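Local coordinates for inactive dihydroorotase-like domain (Chaetomium thermophilum, PDB 5NNL), which has the amidohydrolase-type barrel fold of the dihydroorotase family but, as its name implies, is thought to be catalytically inactive, at residues A[88-102]-A[118-132]. Residues are numbered along the deposited sequence; the frame is centred on the assembly and turned at random.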
loop_
_atom_site.group_PDB
_atom_site.type_symbol
_atom_site.label_atom_id
_atom_site.label_comp_id
_atom_site.label_asym_id
_atom_site.label_seq_id
_atom_site.Cartn_x
_atom_site.Cartn_y
_atom_site.Cartn_z
ATOM N N ILE A 88 9.986 12.722 -15.474
ATOM C CA ILE A 88 9.177 11.576 -15.067
ATOM C C ILE A 88 8.084 11.303 -16.095
ATOM O O ILE A 88 7.614 10.166 -16.222
ATOM C CB ILE A 88 8.602 11.790 -13.653
ATOM C CG1 ILE A 88 7.470 12.818 -13.665
ATOM C CG2 ILE A 88 9.714 12.210 -12.693
ATOM C CD1 ILE A 88 6.879 13.079 -12.311
ATOM N N SER A 89 7.678 12.323 -16.861
ATOM C CA SER A 89 6.661 12.124 -17.892
ATOM C C SER A 89 7.194 11.317 -19.071
ATOM O O SER A 89 6.452 10.519 -19.656
ATOM C CB SER A 89 6.130 13.474 -18.377
ATOM O OG SER A 89 6.034 13.517 -19.790
ATOM N N SER A 90 8.463 11.503 -19.437
ATOM C CA SER A 90 9.042 10.744 -20.541
ATOM C C SER A 90 9.221 9.269 -20.209
ATOM O O SER A 90 9.598 8.488 -21.089
ATOM C CB SER A 90 10.393 11.344 -20.937
ATOM O OG SER A 90 11.314 11.333 -19.854
ATOM N N VAL A 91 8.944 8.874 -18.970
ATOM C CA VAL A 91 9.186 7.534 -18.467
ATOM C C VAL A 91 7.912 6.907 -17.907
ATOM O O VAL A 91 7.958 5.832 -17.306
ATOM C CB VAL A 91 10.316 7.577 -17.416
ATOM C CG1 VAL A 91 10.681 6.228 -16.895
ATOM C CG2 VAL A 91 11.565 8.213 -18.029
ATOM N N ALA A 92 6.762 7.551 -18.131
ATOM C CA ALA A 92 5.510 7.107 -17.529
ATOM C C ALA A 92 5.177 5.665 -17.890
ATOM O O ALA A 92 4.556 4.954 -17.091
ATOM C CB ALA A 92 4.373 8.029 -17.965
ATOM N N GLY A 93 5.571 5.218 -19.084
ATOM C CA GLY A 93 5.243 3.875 -19.523
ATOM C C GLY A 93 5.943 2.779 -18.745
ATOM O O GLY A 93 5.530 1.617 -18.825
ATOM N N GLU A 94 6.993 3.116 -18.000
ATOM C CA GLU A 94 7.727 2.139 -17.207
ATOM C C GLU A 94 7.222 2.019 -15.772
ATOM O O GLU A 94 7.605 1.071 -15.079
ATOM C CB GLU A 94 9.215 2.498 -17.195
ATOM C CG GLU A 94 9.838 2.560 -18.590
ATOM C CD GLU A 94 11.296 2.981 -18.572
ATOM O OE1 GLU A 94 12.080 2.393 -17.795
ATOM O OE2 GLU A 94 11.657 3.907 -19.331
ATOM N N VAL A 95 6.380 2.945 -15.311
ATOM C CA VAL A 95 5.804 2.889 -13.974
ATOM C C VAL A 95 4.287 2.821 -14.107
ATOM O O VAL A 95 3.724 3.020 -15.183
ATOM C CB VAL A 95 6.229 4.085 -13.097
ATOM C CG1 VAL A 95 7.722 4.017 -12.794
ATOM C CG2 VAL A 95 5.873 5.404 -13.769
ATOM N N GLY A 96 3.628 2.525 -12.991
ATOM C CA GLY A 96 2.190 2.347 -12.992
ATOM C C GLY A 96 1.427 3.466 -12.309
ATOM O O GLY A 96 0.192 3.438 -12.274
ATOM N N SER A 97 2.135 4.454 -11.765
ATOM C CA SER A 97 1.469 5.500 -10.999
ATOM C C SER A 97 2.452 6.615 -10.676
ATOM O O SER A 97 3.667 6.404 -10.628
ATOM C CB SER A 97 0.888 4.945 -9.701
ATOM O OG SER A 97 1.939 4.575 -8.827
ATOM N N LEU A 98 1.900 7.797 -10.412
ATOM C CA LEU A 98 2.668 8.946 -9.950
ATOM C C LEU A 98 2.307 9.250 -8.503
ATOM O O LEU A 98 1.128 9.419 -8.175
ATOM C CB LEU A 98 2.398 10.175 -10.820
ATOM C CG LEU A 98 2.977 11.501 -10.314
ATOM C CD1 LEU A 98 4.488 11.409 -10.222
ATOM C CD2 LEU A 98 2.562 12.654 -11.216
ATOM N N PHE A 99 3.322 9.330 -7.648
ATOM C CA PHE A 99 3.143 9.674 -6.247
ATOM C C PHE A 99 3.525 11.135 -6.021
ATOM O O PHE A 99 4.644 11.544 -6.348
ATOM C CB PHE A 99 3.985 8.762 -5.355
ATOM C CG PHE A 99 3.849 9.054 -3.888
ATOM C CD1 PHE A 99 2.620 8.946 -3.256
ATOM C CD2 PHE A 99 4.949 9.430 -3.140
ATOM C CE1 PHE A 99 2.494 9.212 -1.904
ATOM C CE2 PHE A 99 4.829 9.698 -1.789
ATOM C CZ PHE A 99 3.600 9.590 -1.171
ATOM N N ILE A 100 2.602 11.900 -5.464
ATOM C CA ILE A 100 2.805 13.325 -5.200
ATOM C C ILE A 100 2.749 13.550 -3.701
ATOM O O ILE A 100 1.671 13.704 -3.121
ATOM C CB ILE A 100 1.758 14.189 -5.926
ATOM C CG1 ILE A 100 1.780 13.904 -7.427
ATOM C CG2 ILE A 100 2.037 15.664 -5.653
ATOM C CD1 ILE A 100 0.765 14.693 -8.227
ATOM N N PRO A 101 3.894 13.594 -3.024
ATOM C CA PRO A 101 3.928 14.095 -1.653
ATOM C C PRO A 101 4.205 15.590 -1.640
ATOM O O PRO A 101 4.873 16.134 -2.520
ATOM C CB PRO A 101 5.090 13.307 -1.039
ATOM C CG PRO A 101 6.071 13.181 -2.203
ATOM C CD PRO A 101 5.236 13.179 -3.481
ATOM N N PHE A 102 3.674 16.263 -0.623
ATOM C CA PHE A 102 3.833 17.709 -0.537
ATOM C C PHE A 102 5.069 18.138 0.248
ATOM O O PHE A 102 5.438 19.317 0.191
ATOM C CB PHE A 102 2.586 18.338 0.083
ATOM C CG PHE A 102 1.513 18.653 -0.917
ATOM C CD1 PHE A 102 1.273 19.961 -1.299
ATOM C CD2 PHE A 102 0.754 17.644 -1.483
ATOM C CE1 PHE A 102 0.290 20.259 -2.216
ATOM C CE2 PHE A 102 -0.233 17.934 -2.404
ATOM C CZ PHE A 102 -0.466 19.246 -2.771
ATOM N N HIS A 118 2.821 18.743 -12.873
ATOM C CA HIS A 118 2.696 17.298 -13.042
ATOM C C HIS A 118 1.336 16.925 -13.620
ATOM O O HIS A 118 1.246 16.074 -14.512
ATOM C CB HIS A 118 2.923 16.597 -11.703
ATOM C CG HIS A 118 4.299 16.788 -11.147
ATOM N ND1 HIS A 118 5.333 15.910 -11.397
ATOM C CD2 HIS A 118 4.813 17.754 -10.350
ATOM C CE1 HIS A 118 6.423 16.328 -10.779
ATOM N NE2 HIS A 118 6.134 17.445 -10.135
ATOM N N PHE A 119 0.264 17.553 -13.126
ATOM C CA PHE A 119 -1.059 17.303 -13.691
ATOM C C PHE A 119 -1.112 17.633 -15.179
ATOM O O PHE A 119 -1.872 17.006 -15.927
ATOM C CB PHE A 119 -2.116 18.106 -12.934
ATOM C CG PHE A 119 -2.703 17.379 -11.765
ATOM C CD1 PHE A 119 -1.994 17.252 -10.586
ATOM C CD2 PHE A 119 -3.965 16.827 -11.847
ATOM C CE1 PHE A 119 -2.532 16.587 -9.510
ATOM C CE2 PHE A 119 -4.513 16.160 -10.776
ATOM C CZ PHE A 119 -3.797 16.038 -9.603
ATOM N N ASP A 120 -0.325 18.618 -15.624
ATOM C CA ASP A 120 -0.245 18.947 -17.045
ATOM C C ASP A 120 0.626 17.967 -17.829
ATOM O O ASP A 120 0.353 17.710 -19.008
ATOM C CB ASP A 120 0.303 20.365 -17.224
ATOM C CG ASP A 120 -0.590 21.418 -16.603
ATOM O OD1 ASP A 120 -1.818 21.200 -16.545
ATOM O OD2 ASP A 120 -0.064 22.466 -16.177
ATOM N N ALA A 121 1.673 17.423 -17.207
ATOM C CA ALA A 121 2.651 16.587 -17.892
ATOM C C ALA A 121 2.365 15.093 -17.780
ATOM O O ALA A 121 2.947 14.308 -18.536
ATOM C CB ALA A 121 4.050 16.869 -17.337
ATOM N N TRP A 122 1.487 14.681 -16.868
ATOM C CA TRP A 122 1.279 13.262 -16.604
ATOM C C TRP A 122 0.050 12.750 -17.352
ATOM O O TRP A 122 -0.961 13.455 -17.429
ATOM C CB TRP A 122 1.108 13.029 -15.102
ATOM C CG TRP A 122 0.993 11.592 -14.683
ATOM C CD1 TRP A 122 -0.152 10.921 -14.374
ATOM C CD2 TRP A 122 2.066 10.656 -14.505
ATOM N NE1 TRP A 122 0.139 9.627 -14.017
ATOM C CE2 TRP A 122 1.494 9.438 -14.093
ATOM C CE3 TRP A 122 3.453 10.732 -14.657
ATOM C CZ2 TRP A 122 2.260 8.302 -13.834
ATOM C CZ3 TRP A 122 4.214 9.603 -14.399
ATOM C CH2 TRP A 122 3.614 8.405 -13.992
ATOM N N PRO A 123 0.089 11.546 -17.931
ATOM C CA PRO A 123 -1.071 11.062 -18.694
ATOM C C PRO A 123 -2.342 11.039 -17.853
ATOM O O PRO A 123 -2.335 10.636 -16.689
ATOM C CB PRO A 123 -0.651 9.651 -19.120
ATOM C CG PRO A 123 0.833 9.690 -19.133
ATOM C CD PRO A 123 1.232 10.619 -18.025
ATOM N N LYS A 124 -3.449 11.459 -18.474
ATOM C CA LYS A 124 -4.700 11.630 -17.741
ATOM C C LYS A 124 -5.272 10.304 -17.257
ATOM O O LYS A 124 -5.974 10.272 -16.240
ATOM C CB LYS A 124 -5.729 12.349 -18.614
ATOM C CG LYS A 124 -7.105 12.480 -17.966
ATOM C CD LYS A 124 -7.941 13.575 -18.627
ATOM C CE LYS A 124 -9.132 13.019 -19.398
ATOM N NZ LYS A 124 -10.345 12.897 -18.545
ATOM N N HIS A 125 -4.995 9.209 -17.962
ATOM C CA HIS A 125 -5.527 7.901 -17.605
ATOM C C HIS A 125 -4.518 7.036 -16.859
ATOM O O HIS A 125 -4.741 5.831 -16.712
ATOM C CB HIS A 125 -6.018 7.177 -18.861
ATOM C CG HIS A 125 -7.307 7.716 -19.399
ATOM N ND1 HIS A 125 -8.198 8.426 -18.622
ATOM C CD2 HIS A 125 -7.855 7.653 -20.636
ATOM C CE1 HIS A 125 -9.240 8.773 -19.356
ATOM N NE2 HIS A 125 -9.057 8.318 -20.582
ATOM N N LYS A 126 -3.415 7.620 -16.390
ATOM C CA LYS A 126 -2.462 6.908 -15.547
ATOM C C LYS A 126 -2.630 7.350 -14.097
ATOM O O LYS A 126 -2.654 8.561 -13.827
ATOM C CB LYS A 126 -1.037 7.176 -16.019
ATOM C CG LYS A 126 -0.036 6.075 -15.674
ATOM C CD LYS A 126 1.041 5.924 -16.749
ATOM C CE LYS A 126 1.166 4.482 -17.236
ATOM N NZ LYS A 126 1.858 3.603 -16.250
ATOM N N PRO A 127 -2.754 6.429 -13.139
ATOM C CA PRO A 127 -3.129 6.829 -11.775
ATOM C C PRO A 127 -2.167 7.827 -11.142
ATOM O O PRO A 127 -0.957 7.806 -11.381
ATOM C CB PRO A 127 -3.123 5.503 -11.005
ATOM C CG PRO A 127 -3.372 4.470 -12.038
ATOM C CD PRO A 127 -2.685 4.963 -13.275
ATOM N N ILE A 128 -2.736 8.702 -10.309
ATOM C CA ILE A 128 -1.985 9.609 -9.448
ATOM C C ILE A 128 -2.386 9.339 -8.005
ATOM O O ILE A 128 -3.575 9.219 -7.693
ATOM C CB ILE A 128 -2.232 11.090 -9.807
ATOM C CG1 ILE A 128 -1.724 11.379 -11.223
ATOM C CG2 ILE A 128 -1.547 12.011 -8.789
ATOM C CD1 ILE A 128 -1.999 12.796 -11.717
ATOM N N ILE A 129 -1.391 9.265 -7.125
ATOM C CA ILE A 129 -1.596 8.931 -5.722
ATOM C C ILE A 129 -0.879 9.972 -4.871
ATOM O O ILE A 129 0.223 10.412 -5.211
ATOM C CB ILE A 129 -1.095 7.502 -5.404
ATOM C CG1 ILE A 129 -1.030 7.266 -3.892
ATOM C CG2 ILE A 129 0.264 7.257 -6.034
ATOM C CD1 ILE A 129 -0.738 5.821 -3.505
ATOM N N THR A 130 -1.514 10.373 -3.771
ATOM C CA THR A 130 -0.965 11.391 -2.888
ATOM C C THR A 130 -1.233 11.021 -1.437
ATOM O O THR A 130 -2.201 10.326 -1.124
ATOM C CB THR A 130 -1.566 12.777 -3.171
ATOM O OG1 THR A 130 -1.045 13.722 -2.231
ATOM C CG2 THR A 130 -3.092 12.745 -3.072
ATOM N N ASP A 131 -0.356 11.499 -0.551
ATOM C CA ASP A 131 -0.573 11.420 0.888
ATOM C C ASP A 131 -0.871 12.791 1.490
ATOM O O ASP A 131 -0.684 12.991 2.696
ATOM C CB ASP A 131 0.636 10.783 1.579
ATOM C CG ASP A 131 1.908 11.590 1.403
ATOM O OD1 ASP A 131 1.897 12.579 0.638
ATOM O OD2 ASP A 131 2.923 11.233 2.035
ATOM N N ALA A 132 -1.338 13.733 0.672
ATOM C CA ALA A 132 -1.606 15.087 1.140
ATOM C C ALA A 132 -2.647 15.080 2.254
ATOM O O ALA A 132 -3.524 14.213 2.310
ATOM C CB ALA A 132 -2.091 15.963 -0.018
HETATM O O HOH W 1 1.798 15.339 1.337
#
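Two neighbouring parallel strands of the barrel, 98-100 and 128-130, pair here in register, Leu98 beside Ile128 and Phe99 beside Ile129. The strands are joined by three backbone bonds, Leu98 N to Pro127 O (3.0 Å), Ile129 N to Leu98 O (2.7 Å) and Ile100 N to Ile129 O (2.8 Å). At the start of the strands the indole of Trp122, just past the end of helix 111-121, is clasped by residues of 88-102: Leu98 CB sits over the centre of its six-membered ring, 3.5 Å from the centroid, while Ala92 CB covers the opposite face and Val95 CG2 meets the edge. With CG anti to the backbone N, a chi1 of -175° carries the ring across to Leu98. Trp122 NE1 donates to Lys126 O (3.0 Å); this oxygen lies close to the indole plane, whereas NE1 stands well above the carbonyl plane. The two strands and helix 111-121 form a beta-alpha-beta unit of the TIM-type barrel, and the helix packs on the face carrying Leu98, Ile100 and Ile128. There Ile100 CD1 touches both Ile128 CG2 (3.6 Å) and Phe119 CE1, and Ile140 of helix 134-146 adjoins Ile100 and Phe119. Ile88 CD1 comes in the plane of the His118 ring against buried ND1, which has no polar partner; NE2 is bonded to Thr81 O. Phe99 and Ile129 occupy the other face. At the C-terminal end of the strand pair, Thr130 OG1 donates to Ile100 O (2.9 Å), approaching nearly along the C=O axis; the same OG1 accepts from Ala132 N, which closes an ST turn. Asp131 OD2 lies at the edge of the Phe99 ring, 3.7 Å from CZ, and a water links OD1 to Phe102 N.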